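Local coordinates for ABC transporter substrate-binding protein (Rhizobium radiobacter, PDB 6TFX) that binds the opine mannopinic acid as the periplasmic solute-binding component of an ABC importer, at residues T70-P75 against A118-T123; D264-Q269 against K318-E323. One frame throughout, in Å; residues are numbered along the deposited sequence. Where two conformers were deposited one is given.

Contact 1 (T70-P75 against A118-T123)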
loop_
_atom_site.group_PDB
_atom_site.type_symbol
_atom_site.label_atom_id
_atom_site.label_comp_id
_atom_site.label_asym_id
_atom_site.label_seq_id
_atom_site.Cartn_x
_atom_site.Cartn_y
_atom_site.Cartn_z
ATOM N N THR A 70 1.819 -27.828 -2.205
ATOM C CA THR A 70 0.487 -28.378 -2.474
ATOM C C THR A 70 -0.482 -27.826 -1.441
ATOM O O THR A 70 -0.248 -27.986 -0.244
ATOM C CB THR A 70 0.524 -29.914 -2.477
ATOM O OG1 THR A 70 1.515 -30.342 -3.425
ATOM C CG2 THR A 70 -0.830 -30.524 -2.846
ATOM N N PHE A 71 -1.531 -27.147 -1.920
ATOM C CA PHE A 71 -2.560 -26.544 -1.074
ATOM C C PHE A 71 -3.858 -27.316 -1.170
ATOM O O PHE A 71 -4.341 -27.557 -2.275
ATOM C CB PHE A 71 -2.819 -25.077 -1.477
ATOM C CG PHE A 71 -1.662 -24.168 -1.136
ATOM C CD1 PHE A 71 -0.544 -24.095 -1.964
ATOM C CD2 PHE A 71 -1.673 -23.410 0.032
ATOM C CE1 PHE A 71 0.558 -23.315 -1.607
ATOM C CE2 PHE A 71 -0.584 -22.601 0.368
ATOM C CZ PHE A 71 0.531 -22.574 -0.441
ATOM N N LYS A 72 -4.415 -27.698 -0.013
ATOM C CA LYS A 72 -5.682 -28.420 0.037
ATOM C C LYS A 72 -6.758 -27.405 0.364
ATOM O O LYS A 72 -6.699 -26.741 1.402
ATOM C CB LYS A 72 -5.645 -29.572 1.060
ATOM C CG LYS A 72 -4.736 -30.730 0.631
ATOM C CD LYS A 72 -5.372 -31.605 -0.450
ATOM C CE LYS A 72 -4.447 -32.681 -0.963
ATOM N NZ LYS A 72 -5.111 -33.507 -2.007
ATOM N N LEU A 73 -7.703 -27.243 -0.545
ATOM C CA LEU A 73 -8.734 -26.236 -0.367
ATOM C C LEU A 73 -9.842 -26.705 0.518
ATOM O O LEU A 73 -10.205 -27.884 0.520
ATOM C CB LEU A 73 -9.332 -25.776 -1.713
ATOM C CG LEU A 73 -8.331 -25.344 -2.795
ATOM C CD1 LEU A 73 -9.061 -24.725 -3.947
ATOM C CD2 LEU A 73 -7.304 -24.365 -2.247
ATOM N N ARG A 74 -10.418 -25.755 1.241
ATOM C CA ARG A 74 -11.588 -26.027 2.040
ATOM C C ARG A 74 -12.739 -26.397 1.095
ATOM O O ARG A 74 -12.936 -25.705 0.080
ATOM C CB ARG A 74 -11.978 -24.770 2.786
ATOM C CG ARG A 74 -11.754 -24.863 4.225
ATOM C CD ARG A 74 -12.224 -23.569 4.816
ATOM N NE ARG A 74 -11.096 -22.799 5.320
ATOM C CZ ARG A 74 -10.545 -22.984 6.515
ATOM N NH1 ARG A 74 -10.995 -23.942 7.325
ATOM N NH2 ARG A 74 -9.543 -22.213 6.915
ATOM N N PRO A 75 -13.553 -27.477 1.289
ATOM C CA PRO A 75 -14.516 -27.935 0.224
ATOM C C PRO A 75 -15.711 -27.061 -0.329
ATOM O O PRO A 75 -15.923 -27.051 -1.543
ATOM C CB PRO A 75 -15.127 -29.211 0.836
ATOM C CG PRO A 75 -14.772 -29.173 2.305
ATOM C CD PRO A 75 -13.446 -28.483 2.362
ATOM N N ALA A 118 -4.235 -27.283 -11.182
ATOM C CA ALA A 118 -5.344 -27.869 -10.442
ATOM C C ALA A 118 -5.149 -29.380 -10.519
ATOM O O ALA A 118 -5.330 -29.967 -11.599
ATOM C CB ALA A 118 -6.670 -27.473 -11.090
ATOM N N VAL A 119 -4.737 -30.004 -9.404
ATOM C CA VAL A 119 -4.507 -31.466 -9.351
ATOM C C VAL A 119 -5.884 -32.144 -9.367
ATOM O O VAL A 119 -6.083 -33.160 -10.033
ATOM C CB VAL A 119 -3.658 -31.860 -8.120
ATOM C CG1 VAL A 119 -3.507 -33.375 -8.008
ATOM C CG2 VAL A 119 -2.289 -31.187 -8.179
ATOM N N ASP A 120 -6.829 -31.546 -8.636
ATOM C CA ASP A 120 -8.245 -31.913 -8.598
ATOM C C ASP A 120 -9.003 -30.673 -8.164
ATOM O O ASP A 120 -8.353 -29.642 -7.941
ATOM C CB ASP A 120 -8.514 -33.159 -7.724
ATOM C CG ASP A 120 -8.092 -33.034 -6.282
ATOM O OD1 ASP A 120 -8.321 -31.956 -5.688
ATOM O OD2 ASP A 120 -7.559 -34.034 -5.729
ATOM N N ALA A 121 -10.348 -30.737 -8.029
ATOM C CA ALA A 121 -11.160 -29.553 -7.681
ATOM C C ALA A 121 -10.793 -28.881 -6.355
ATOM O O ALA A 121 -11.086 -27.689 -6.180
ATOM C CB ALA A 121 -12.643 -29.898 -7.700
ATOM N N LYS A 122 -10.149 -29.628 -5.429
ATOM C CA LYS A 122 -9.784 -29.079 -4.119
ATOM C C LYS A 122 -8.273 -29.128 -3.824
ATOM O O LYS A 122 -7.884 -29.090 -2.662
ATOM C CB LYS A 122 -10.601 -29.763 -2.991
ATOM C CG LYS A 122 -10.348 -31.278 -2.848
ATOM C CD LYS A 122 -11.191 -31.915 -1.740
ATOM C CE LYS A 122 -11.175 -33.425 -1.801
ATOM N NZ LYS A 122 -10.422 -34.023 -0.668
ATOM N N THR A 123 -7.431 -29.267 -4.852
ATOM C CA THR A 123 -5.990 -29.365 -4.640
ATOM C C THR A 123 -5.272 -28.521 -5.687
ATOM O O THR A 123 -5.479 -28.732 -6.883
ATOM C CB THR A 123 -5.537 -30.842 -4.711
ATOM O OG1 THR A 123 -6.307 -31.604 -3.777
ATOM C CG2 THR A 123 -4.053 -31.017 -4.413
#
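Backbone bonding sets the register here: Leu73 N donates to Lys122 O at 2.8 Å. The same carbonyl oxygen receives a CA-H...O contact from Lys72, and Phe71 O takes another from Thr123 CA, on either side of the antiparallel, non-hydrogen-bonded pair Lys72-Thr123.

Polar side chains then run in a relay. The lysine chain of Lys72 runs alongside Thr123 in the same direction; a bend at chi2 (-76°) folds it toward the threonine, and Lys72 NZ donates to Thr123 OG1 at 2.9 Å. OG1 in turn donates to Asp120 OD1 on its syn side, while Lys122 N reaches that oxygen from the anti side, an Asx turn. Lys72 NZ stays 4.5 Å from Asp120 OD2, too far for a salt bridge. The two bonds to Asp120 OD1 lie within the type I turn from Asp120 to Thr123, in the hairpin joining strands 113-118 and 123-128, with a classic beta bulge where Val119 and Asp120 both face Thr123. Strand 68-73 pairs with the second of these strands in a four-stranded antiparallel sheet.

Van der Waals contacts are few. The apolar one is between methyls, Thr70 CG2 meeting Thr123 CG2 at 3.6 Å; Leu73 CB and CG lie against the Lys122 carbonyl, with the leucine side chain also touching Val91 of helix 88-98.

Contact 2 (D264-Q269 against K318-E323)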
loop_
_atom_site.group_PDB
_atom_site.type_symbol
_atom_site.label_atom_id
_atom_site.label_comp_id
_atom_site.label_asym_id
_atom_site.label_seq_id
_atom_site.Cartn_x
_atom_site.Cartn_y
_atom_site.Cartn_z
ATOM N N ASP A 264 21.450 16.541 -13.053
ATOM C CA ASP A 264 22.709 16.963 -12.435
ATOM C C ASP A 264 22.597 16.574 -10.951
ATOM O O ASP A 264 21.701 17.052 -10.238
ATOM C CB ASP A 264 22.891 18.482 -12.562
ATOM C CG ASP A 264 24.229 19.027 -12.067
ATOM O OD1 ASP A 264 24.859 18.389 -11.188
ATOM O OD2 ASP A 264 24.652 20.086 -12.557
ATOM N N ILE A 265 23.485 15.685 -10.478
ATOM C CA ILE A 265 23.441 15.262 -9.074
ATOM C C ILE A 265 23.488 16.446 -8.102
ATOM O O ILE A 265 22.885 16.365 -7.030
ATOM C CB ILE A 265 24.532 14.201 -8.772
ATOM C CG1 ILE A 265 24.210 13.460 -7.440
ATOM C CG2 ILE A 265 25.967 14.804 -8.826
ATOM C CD1 ILE A 265 25.008 12.181 -7.169
ATOM N N ARG A 266 24.193 17.546 -8.460
ATOM C CA ARG A 266 24.281 18.721 -7.562
ATOM C C ARG A 266 22.909 19.329 -7.294
ATOM O O ARG A 266 22.656 19.825 -6.192
ATOM C CB ARG A 266 25.233 19.767 -8.123
ATOM C CG ARG A 266 26.664 19.238 -8.200
ATOM C CD ARG A 266 27.553 20.198 -8.975
ATOM N NE ARG A 266 27.137 20.296 -10.375
ATOM C CZ ARG A 266 27.806 20.961 -11.306
ATOM N NH1 ARG A 266 28.936 21.587 -11.003
ATOM N NH2 ARG A 266 27.350 21.008 -12.552
ATOM N N VAL A 267 22.030 19.314 -8.305
ATOM C CA VAL A 267 20.670 19.850 -8.146
ATOM C C VAL A 267 19.878 18.943 -7.209
ATOM O O VAL A 267 19.126 19.428 -6.362
ATOM C CB VAL A 267 19.967 20.076 -9.505
ATOM C CG1 VAL A 267 18.554 20.636 -9.313
ATOM C CG2 VAL A 267 20.796 21.011 -10.388
ATOM N N ARG A 268 20.049 17.616 -7.352
ATOM C CA ARG A 268 19.338 16.659 -6.482
ATOM C C ARG A 268 19.865 16.808 -5.047
ATOM O O ARG A 268 19.088 16.841 -4.084
ATOM C CB ARG A 268 19.554 15.212 -6.972
ATOM C CG ARG A 268 19.012 15.000 -8.380
ATOM C CD ARG A 268 18.772 13.532 -8.713
ATOM N NE ARG A 268 19.979 12.702 -8.623
ATOM C CZ ARG A 268 20.810 12.480 -9.636
ATOM N NH1 ARG A 268 20.665 13.142 -10.779
ATOM N NH2 ARG A 268 21.835 11.651 -9.491
ATOM N N GLN A 269 21.201 16.899 -4.890
ATOM C CA GLN A 269 21.801 17.088 -3.571
ATOM C C GLN A 269 21.293 18.385 -2.936
ATOM O O GLN A 269 20.954 18.405 -1.748
ATOM C CB GLN A 269 23.327 17.141 -3.682
ATOM C CG GLN A 269 23.936 15.783 -4.028
ATOM C CD GLN A 269 25.404 15.907 -4.379
ATOM O OE1 GLN A 269 25.873 16.944 -4.882
ATOM N NE2 GLN A 269 26.157 14.833 -4.130
ATOM N N LYS A 318 21.948 26.346 -1.633
ATOM C CA LYS A 318 22.150 27.522 -2.482
ATOM C C LYS A 318 23.510 27.480 -3.189
ATOM O O LYS A 318 23.604 27.828 -4.366
ATOM C CB LYS A 318 21.976 28.801 -1.646
ATOM C CG LYS A 318 20.531 29.020 -1.227
ATOM C CD LYS A 318 20.375 30.249 -0.314
ATOM C CE LYS A 318 19.956 31.488 -1.072
ATOM N NZ LYS A 318 18.669 32.039 -0.563
ATOM N N LYS A 319 24.565 27.046 -2.470
ATOM C CA LYS A 319 25.926 26.926 -3.029
ATOM C C LYS A 319 25.935 25.913 -4.184
ATOM O O LYS A 319 26.496 26.188 -5.249
ATOM C CB LYS A 319 26.916 26.509 -1.926
ATOM C CG LYS A 319 28.365 26.345 -2.373
ATOM C CD LYS A 319 29.190 25.696 -1.262
ATOM C CE LYS A 319 30.603 25.379 -1.673
ATOM N NZ LYS A 319 31.346 24.699 -0.576
ATOM N N LEU A 320 25.306 24.753 -3.972
ATOM C CA LEU A 320 25.223 23.715 -5.003
ATOM C C LEU A 320 24.429 24.206 -6.227
ATOM O O LEU A 320 24.845 23.949 -7.354
ATOM C CB LEU A 320 24.571 22.453 -4.426
ATOM C CG LEU A 320 25.444 21.646 -3.501
ATOM C CD1 LEU A 320 24.608 20.674 -2.678
ATOM C CD2 LEU A 320 26.539 20.913 -4.274
ATOM N N LEU A 321 23.291 24.910 -6.018
ATOM C CA LEU A 321 22.528 25.417 -7.173
ATOM C C LEU A 321 23.356 26.417 -7.967
ATOM O O LEU A 321 23.315 26.385 -9.197
ATOM C CB LEU A 321 21.195 26.057 -6.745
ATOM C CG LEU A 321 20.155 25.063 -6.213
ATOM C CD1 LEU A 321 18.842 25.750 -5.898
ATOM C CD2 LEU A 321 19.919 23.919 -7.236
ATOM N N ALA A 322 24.109 27.299 -7.285
ATOM C CA ALA A 322 24.948 28.286 -8.015
ATOM C C ALA A 322 26.031 27.550 -8.836
ATOM O O ALA A 322 26.230 27.876 -10.012
ATOM C CB ALA A 322 25.586 29.278 -7.031
ATOM N N GLU A 323 26.659 26.502 -8.259
ATOM C CA GLU A 323 27.670 25.678 -8.956
ATOM C C GLU A 323 27.064 24.984 -10.191
ATOM O O GLU A 323 27.755 24.793 -11.201
ATOM C CB GLU A 323 28.229 24.594 -8.021
ATOM C CG GLU A 323 29.193 25.113 -6.969
ATOM C CD GLU A 323 29.680 24.094 -5.950
ATOM O OE1 GLU A 323 29.443 22.879 -6.147
ATOM O OE2 GLU A 323 30.311 24.515 -4.954
HETATM O O HOH W 1 30.456 21.866 -8.492
#
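Leu320 meets the helix 265-269 through CB and both methyls: its CB rests on Arg266 O at 3.7 Å, and the methyls divide the neighbours between them. Leu320 CD1 lies 3.9 Å from Gln269 CB, the two side chains crossing at about a right angle, while CD2 approaches the OE1 end of the extended glutamine and also the CB of Arg266. With CG anti to the carbonyl carbon (chi1 -74°), the leucine carries its methyls toward the Gln269 end.

Leu321, next along, sets off to one side, but its end swings back so that CD2 comes to 4.1 Å from Val267 CG1, again with the side chains roughly perpendicular. Phe358 of strand 358-365 touches both Val267 and Leu321. The helix pair is antiparallel: the short axes pass 8.4 Å apart with 160° between their directions, so the N-terminal start of helix 265-272 lies beside the C-terminal end of helix 314-323.

At Glu323 that arrangement brings the arginine into play. The backbone O of Glu323 sits over one face of the Arg266 guanidinium, 3.4 Å from NH1 but badly angled for a hydrogen bond. The carboxylate is linked through a water instead, which accepts from Arg266 NH1 and donates to Glu323 OE1 at 2.7 Å. What fixes the guanidinium is Asp264, the N-cap of the helix: Arg266 NE donates to the syn lone pair of Asp264 OD1 and Arg266 NH2 to Asp264 OD2 at 2.9 Å, a side-on salt bridge close to the guanidinium plane. OD1 also takes the capping bond from Arg266 N, from above the carboxylate plane. The bend at chi3 (-65°) helps turn the arginine back to its own cap.

Overall arrangement
Contact 1 and contact 2 lie on opposite sides of the chain's centre, with centres about 59 Å apart, and share no helix or strand. Each is only partly buried, mixing buried residues with exposed ones, and each sits well out from the centre. Their chemistry follows their elements. In 70-75 against 118-123, the end of two inner strands of a sheet, beside a hairpin turn, a direct backbone bond and a direct lysine-threonine bond join the segments. In 264-269 against 318-323, two helices meet through leucine and valine packing, and their polar link goes through a water. Contact 1 is remote from the annotated sites, whereas Gln269 of contact 2 has its side chain about 12 Å from a bound magnesium ion.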